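Local coordinates for mandelate racemase/muconate lactonizing protein (Thermobispora bispora, PDB 3VC5), which probably catalyses the magnesium-dependent dehydration of D-glucarate to 5-dehydro-4-deoxy-D-glucarate, as a member of the enolase superfamily, at residues I200-G213 / L227-N241. Sequence-based numbering, arbitrary orientation.
With PO4 (phosphate ion), chain B.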
loop_
_atom_site.group_PDB
_atom_site.type_symbol
_atom_site.label_atom_id
_atom_site.label_comp_id
_atom_site.label_asym_id
_atom_site.label_seq_id
_atom_site.Cartn_x
_atom_site.Cartn_y
_atom_site.Cartn_z
ATOM N N ILE A 200 -20.106 20.439 19.728
ATOM C CA ILE A 200 -20.749 20.548 18.422
ATOM C C ILE A 200 -21.019 22.006 18.074
ATOM O O ILE A 200 -20.832 22.424 16.929
ATOM C CB ILE A 200 -22.018 19.661 18.329
ATOM C CG1 ILE A 200 -21.604 18.180 18.287
ATOM C CG2 ILE A 200 -22.857 20.003 17.084
ATOM C CD1 ILE A 200 -22.743 17.211 18.628
ATOM N N GLY A 201 -21.385 22.797 19.078
ATOM C CA GLY A 201 -21.630 24.230 18.846
ATOM C C GLY A 201 -20.368 24.914 18.349
ATOM O O GLY A 201 -20.424 25.745 17.444
ATOM N N GLU A 202 -19.227 24.550 18.933
ATOM C CA GLU A 202 -17.949 25.185 18.602
ATOM C C GLU A 202 -17.320 24.701 17.308
ATOM O O GLU A 202 -16.788 25.508 16.536
ATOM C CB GLU A 202 -16.959 25.070 19.773
ATOM C CG GLU A 202 -17.462 25.784 21.042
ATOM C CD GLU A 202 -16.549 25.649 22.262
ATOM O OE1 GLU A 202 -15.504 24.975 22.163
ATOM O OE2 GLU A 202 -16.884 26.244 23.326
ATOM N N TYR A 203 -17.360 23.390 17.074
ATOM C CA TYR A 203 -16.604 22.792 15.971
ATOM C C TYR A 203 -17.482 22.299 14.803
ATOM O O TYR A 203 -16.985 22.113 13.686
ATOM C CB TYR A 203 -15.741 21.625 16.496
ATOM C CG TYR A 203 -14.611 22.068 17.412
ATOM C CD1 TYR A 203 -13.332 22.352 16.885
ATOM C CD2 TYR A 203 -14.821 22.283 18.789
ATOM C CE1 TYR A 203 -12.296 22.796 17.700
ATOM C CE2 TYR A 203 -13.768 22.753 19.626
ATOM C CZ TYR A 203 -12.514 23.007 19.058
ATOM O OH TYR A 203 -11.471 23.456 19.848
ATOM N N GLY A 204 -18.761 22.037 15.076
ATOM C CA GLY A 204 -19.694 21.579 14.033
ATOM C C GLY A 204 -19.640 20.081 13.724
ATOM O O GLY A 204 -20.104 19.635 12.663
ATOM N N PHE A 205 -19.068 19.303 14.641
ATOM C CA PHE A 205 -18.930 17.849 14.449
ATOM C C PHE A 205 -20.261 17.218 14.054
ATOM O O PHE A 205 -21.308 17.540 14.630
ATOM C CB PHE A 205 -18.443 17.183 15.744
ATOM C CG PHE A 205 -17.080 17.645 16.193
ATOM C CD1 PHE A 205 -15.987 17.609 15.306
ATOM C CD2 PHE A 205 -16.883 18.162 17.480
ATOM C CE1 PHE A 205 -14.710 18.043 15.708
ATOM C CE2 PHE A 205 -15.594 18.578 17.904
ATOM C CZ PHE A 205 -14.504 18.516 17.012
ATOM N N ARG A 206 -20.214 16.311 13.082
ATOM C CA ARG A 206 -21.415 15.639 12.583
ATOM C C ARG A 206 -21.459 14.139 12.931
ATOM O O ARG A 206 -22.317 13.395 12.414
ATOM C CB ARG A 206 -21.544 15.862 11.062
ATOM C CG ARG A 206 -21.723 17.356 10.678
ATOM C CD ARG A 206 -21.777 17.535 9.184
ATOM N NE ARG A 206 -22.195 18.884 8.814
ATOM C CZ ARG A 206 -22.446 19.267 7.565
ATOM N NH1 ARG A 206 -22.314 18.399 6.571
ATOM N NH2 ARG A 206 -22.826 20.511 7.306
ATOM N N SER A 207 -20.526 13.708 13.781
ATOM C CA SER A 207 -20.413 12.346 14.294
ATOM C C SER A 207 -20.010 12.519 15.757
ATOM O O SER A 207 -19.348 13.513 16.113
ATOM C CB SER A 207 -19.287 11.560 13.576
ATOM O OG SER A 207 -19.711 11.038 12.338
ATOM N N ILE A 208 -20.393 11.562 16.596
ATOM C CA ILE A 208 -20.138 11.620 18.040
ATOM C C ILE A 208 -19.565 10.302 18.534
ATOM O O ILE A 208 -20.072 9.242 18.162
ATOM C CB ILE A 208 -21.447 11.897 18.806
ATOM C CG1 ILE A 208 -22.001 13.285 18.437
ATOM C CG2 ILE A 208 -21.214 11.814 20.297
ATOM C CD1 ILE A 208 -23.429 13.501 18.986
ATOM N N LYS A 209 -18.532 10.384 19.374
ATOM C CA LYS A 209 -17.945 9.224 20.022
ATOM C C LYS A 209 -17.997 9.441 21.523
ATOM O O LYS A 209 -17.721 10.535 22.007
ATOM C CB LYS A 209 -16.484 9.082 19.597
ATOM C CG LYS A 209 -15.748 7.958 20.253
ATOM C CD LYS A 209 -14.325 7.910 19.744
ATOM C CE LYS A 209 -13.726 6.590 20.228
ATOM N NZ LYS A 209 -12.360 6.391 19.825
ATOM N N LEU A 210 -18.354 8.404 22.270
ATOM C CA LEU A 210 -18.275 8.467 23.716
ATOM C C LEU A 210 -17.222 7.519 24.207
ATOM O O LEU A 210 -17.298 6.299 23.926
ATOM C CB LEU A 210 -19.624 8.091 24.353
ATOM C CG LEU A 210 -19.685 8.045 25.895
ATOM C CD1 LEU A 210 -19.252 9.372 26.546
ATOM C CD2 LEU A 210 -21.076 7.636 26.402
ATOM N N LYS A 211 -16.262 8.054 24.968
ATOM C CA LYS A 211 -15.284 7.227 25.675
ATOM C C LYS A 211 -15.973 6.556 26.850
ATOM O O LYS A 211 -16.452 7.244 27.748
ATOM C CB LYS A 211 -14.141 8.109 26.215
ATOM C CG LYS A 211 -12.983 7.333 26.808
ATOM C CD LYS A 211 -12.315 6.497 25.694
ATOM C CE LYS A 211 -10.896 6.823 25.497
ATOM N NZ LYS A 211 -10.366 5.948 24.380
ATOM N N GLY A 212 -15.980 5.217 26.865
ATOM C CA GLY A 212 -16.608 4.474 27.970
ATOM C C GLY A 212 -15.611 3.670 28.814
ATOM O O GLY A 212 -14.407 4.010 28.882
ATOM N N GLY A 213 -16.100 2.608 29.457
ATOM C CA GLY A 213 -15.295 1.789 30.364
ATOM C C GLY A 213 -15.047 2.501 31.687
ATOM O O GLY A 213 -14.117 2.176 32.427
ATOM N N LEU A 227 -27.792 10.781 23.772
ATOM C CA LEU A 227 -27.146 11.451 22.653
ATOM C C LEU A 227 -27.961 11.253 21.376
ATOM O O LEU A 227 -28.153 12.199 20.598
ATOM C CB LEU A 227 -25.692 10.969 22.469
ATOM C CG LEU A 227 -24.706 11.380 23.571
ATOM C CD1 LEU A 227 -23.420 10.563 23.521
ATOM C CD2 LEU A 227 -24.406 12.898 23.480
ATOM N N ARG A 228 -28.462 10.054 21.169
ATOM C CA ARG A 228 -29.306 9.767 20.022
ATOM C C ARG A 228 -30.565 10.619 19.998
ATOM O O ARG A 228 -30.977 11.060 18.968
ATOM C CB ARG A 228 -29.689 8.303 19.989
ATOM C CG ARG A 228 -30.651 7.929 18.922
ATOM C CD ARG A 228 -30.311 8.546 17.620
ATOM N NE ARG A 228 -29.333 7.756 16.883
ATOM C CZ ARG A 228 -28.205 8.245 16.384
ATOM N NH1 ARG A 228 -27.885 9.521 16.542
ATOM N NH2 ARG A 228 -27.397 7.451 15.730
ATOM N N ASP A 229 -31.146 10.838 21.148
ATOM C CA ASP A 229 -32.378 11.627 21.211
ATOM C C ASP A 229 -32.094 13.104 21.018
ATOM O O ASP A 229 -32.886 13.806 20.409
ATOM C CB ASP A 229 -33.080 11.434 22.547
ATOM C CG ASP A 229 -33.557 10.014 22.754
ATOM O OD1 ASP A 229 -33.738 9.266 21.759
ATOM O OD2 ASP A 229 -33.753 9.654 23.925
ATOM N N ALA A 230 -30.956 13.569 21.534
ATOM C CA ALA A 230 -30.601 14.981 21.447
ATOM C C ALA A 230 -30.052 15.349 20.070
ATOM O O ALA A 230 -30.215 16.486 19.627
ATOM C CB ALA A 230 -29.598 15.335 22.525
ATOM N N PHE A 231 -29.428 14.382 19.394
ATOM C CA PHE A 231 -28.779 14.617 18.105
ATOM C C PHE A 231 -29.211 13.617 17.029
ATOM O O PHE A 231 -28.397 12.816 16.549
ATOM C CB PHE A 231 -27.243 14.599 18.279
ATOM C CG PHE A 231 -26.750 15.620 19.261
ATOM C CD1 PHE A 231 -26.603 16.956 18.880
ATOM C CD2 PHE A 231 -26.480 15.260 20.576
ATOM C CE1 PHE A 231 -26.168 17.914 19.799
ATOM C CE2 PHE A 231 -26.056 16.198 21.502
ATOM C CZ PHE A 231 -25.898 17.539 21.114
ATOM N N PRO A 232 -30.494 13.664 16.629
ATOM C CA PRO A 232 -30.951 12.730 15.606
ATOM C C PRO A 232 -30.095 12.833 14.342
ATOM O O PRO A 232 -29.674 13.928 13.964
ATOM C CB PRO A 232 -32.384 13.210 15.300
ATOM C CG PRO A 232 -32.784 14.032 16.466
ATOM C CD PRO A 232 -31.522 14.665 16.973
ATOM N N GLY A 233 -29.847 11.702 13.694
ATOM C CA GLY A 233 -29.111 11.689 12.432
ATOM C C GLY A 233 -27.596 11.584 12.534
ATOM O O GLY A 233 -26.934 11.228 11.556
ATOM N N LEU A 234 -27.033 11.891 13.700
ATOM C CA LEU A 234 -25.564 11.868 13.854
ATOM C C LEU A 234 -25.075 10.473 14.224
ATOM O O LEU A 234 -25.555 9.893 15.198
ATOM C CB LEU A 234 -25.092 12.873 14.907
ATOM C CG LEU A 234 -25.416 14.371 14.784
ATOM C CD1 LEU A 234 -24.394 15.206 15.549
ATOM C CD2 LEU A 234 -25.508 14.825 13.337
ATOM N N PRO A 235 -24.121 9.930 13.446
ATOM C CA PRO A 235 -23.589 8.616 13.794
ATOM C C PRO A 235 -22.974 8.642 15.194
ATOM O O PRO A 235 -22.334 9.636 15.571
ATOM C CB PRO A 235 -22.514 8.380 12.725
ATOM C CG PRO A 235 -22.959 9.231 11.551
ATOM C CD PRO A 235 -23.593 10.437 12.167
ATOM N N LEU A 236 -23.160 7.557 15.948
ATOM C CA LEU A 236 -22.683 7.461 17.329
ATOM C C LEU A 236 -21.759 6.281 17.504
ATOM O O LEU A 236 -22.007 5.223 16.923
ATOM C CB LEU A 236 -23.856 7.270 18.296
ATOM C CG LEU A 236 -24.940 8.345 18.297
ATOM C CD1 LEU A 236 -25.994 8.021 19.349
ATOM C CD2 LEU A 236 -24.346 9.711 18.540
ATOM N N ARG A 237 -20.704 6.449 18.309
ATOM C CA ARG A 237 -19.786 5.339 18.606
ATOM C C ARG A 237 -19.613 5.273 20.100
ATOM O O ARG A 237 -19.715 6.287 20.760
ATOM C CB ARG A 237 -18.403 5.613 17.988
ATOM C CG ARG A 237 -18.421 5.939 16.497
ATOM C CD ARG A 237 -17.237 6.884 16.144
ATOM N NE ARG A 237 -17.171 7.081 14.719
ATOM C CZ ARG A 237 -16.185 7.693 14.079
ATOM N NH1 ARG A 237 -16.241 7.760 12.751
ATOM N NH2 ARG A 237 -15.163 8.249 14.755
ATOM N N LEU A 238 -19.323 4.081 20.630
ATOM C CA LEU A 238 -19.056 3.902 22.050
ATOM C C LEU A 238 -17.773 3.099 22.172
ATOM O O LEU A 238 -17.628 2.080 21.483
ATOM C CB LEU A 238 -20.209 3.156 22.732
ATOM C CG LEU A 238 -20.046 2.796 24.225
ATOM C CD1 LEU A 238 -19.825 4.025 25.099
ATOM C CD2 LEU A 238 -21.274 2.006 24.717
ATOM N N ASP A 239 -16.861 3.546 23.048
ATOM C CA ASP A 239 -15.503 2.992 23.113
ATOM C C ASP A 239 -15.090 2.636 24.555
ATOM O O ASP A 239 -14.499 3.457 25.250
ATOM C CB ASP A 239 -14.521 4.022 22.521
ATOM C CG ASP A 239 -13.085 3.562 22.580
ATOM O OD1 ASP A 239 -12.821 2.343 22.778
ATOM O OD2 ASP A 239 -12.208 4.436 22.427
ATOM N N PRO A 240 -15.385 1.398 25.007
ATOM C CA PRO A 240 -15.011 1.020 26.371
ATOM C C PRO A 240 -13.543 0.570 26.579
ATOM O O PRO A 240 -13.185 0.191 27.693
ATOM C CB PRO A 240 -15.976 -0.137 26.705
ATOM C CG PRO A 240 -16.956 -0.196 25.594
ATOM C CD PRO A 240 -16.317 0.427 24.404
ATOM N N ASN A 241 -12.704 0.624 25.538
ATOM C CA ASN A 241 -11.306 0.199 25.652
ATOM C C ASN A 241 -11.140 -1.151 26.373
ATOM O O ASN A 241 -10.297 -1.289 27.269
ATOM C CB ASN A 241 -10.427 1.272 26.311
ATOM C CG ASN A 241 -10.132 2.429 25.389
ATOM O OD1 ASN A 241 -10.624 3.549 25.609
ATOM N ND2 ASN A 241 -9.309 2.187 24.350
HETATM P P PO4 B . -7.222 8.142 25.355
HETATM O O1 PO4 B . -7.792 8.029 26.716
HETATM O O2 PO4 B . -7.089 9.629 25.104
HETATM O O3 PO4 B . -5.894 7.514 25.274
HETATM O O4 PO4 B . -8.133 7.513 24.431
HETATM O O HOH W 1 -11.879 3.920 27.994
#
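K211 and D239, paired across two neighbouring parallel strands, illustrate how a barrel sheet delivers polar groups to an active site. Backbone bonds set the register: I208 N donates to P235 O, R237 N to I208 O, L210 N to R237 O and D239 N to L210 O, each at 2.9 Å. G212 N continues the series by reaching D239 O at 2.8 Å, from well above the carbonyl plane.

The chain of K211, predicted to be a proton acceptor, bends at chi2 and chi3 (64° and 121°), bringing K211 NZ 2.7 Å from N241 OD1, on a lone pair of that amide. K211 NZ also forms a salt bridge with D239 OD2 at 3.1 Å, from above the carboxylate plane, and bonds phosphate O4 and Y167. A water joins N241 OD1 to G212 O. D239 binds magnesium in this protein, although no ion is present here; its OD1 receives N241 N in an Asx turn. NZ of the extended K209 adds a weak, salt-bridging bond to D239 OD2 (3.3 Å), and its further salt-bridge partners are D365 and E264, the latter also of the magnesium site. On the same face, R237 NE meets E261, NH2 meets D365 and NH1 the carbonyl of A363.

The other face is apolar, pairing I208 with L236 and L210 with L238; I208 CB lies 3.6 Å from L236 CD2. In the helical layer against it, I200 CD1 sits over the F231 ring in a CH-pi contact, and I208 CD1 touches F231 too. Nearby, R228 grips L234 O end-on with NH1 and NH2.

Helix 217-230 makes the beta-alpha-beta crossover between these strands and, with helix 189-203, packs on their apolar side, while strands 161-169 and 262-264 flank the pair in the barrel.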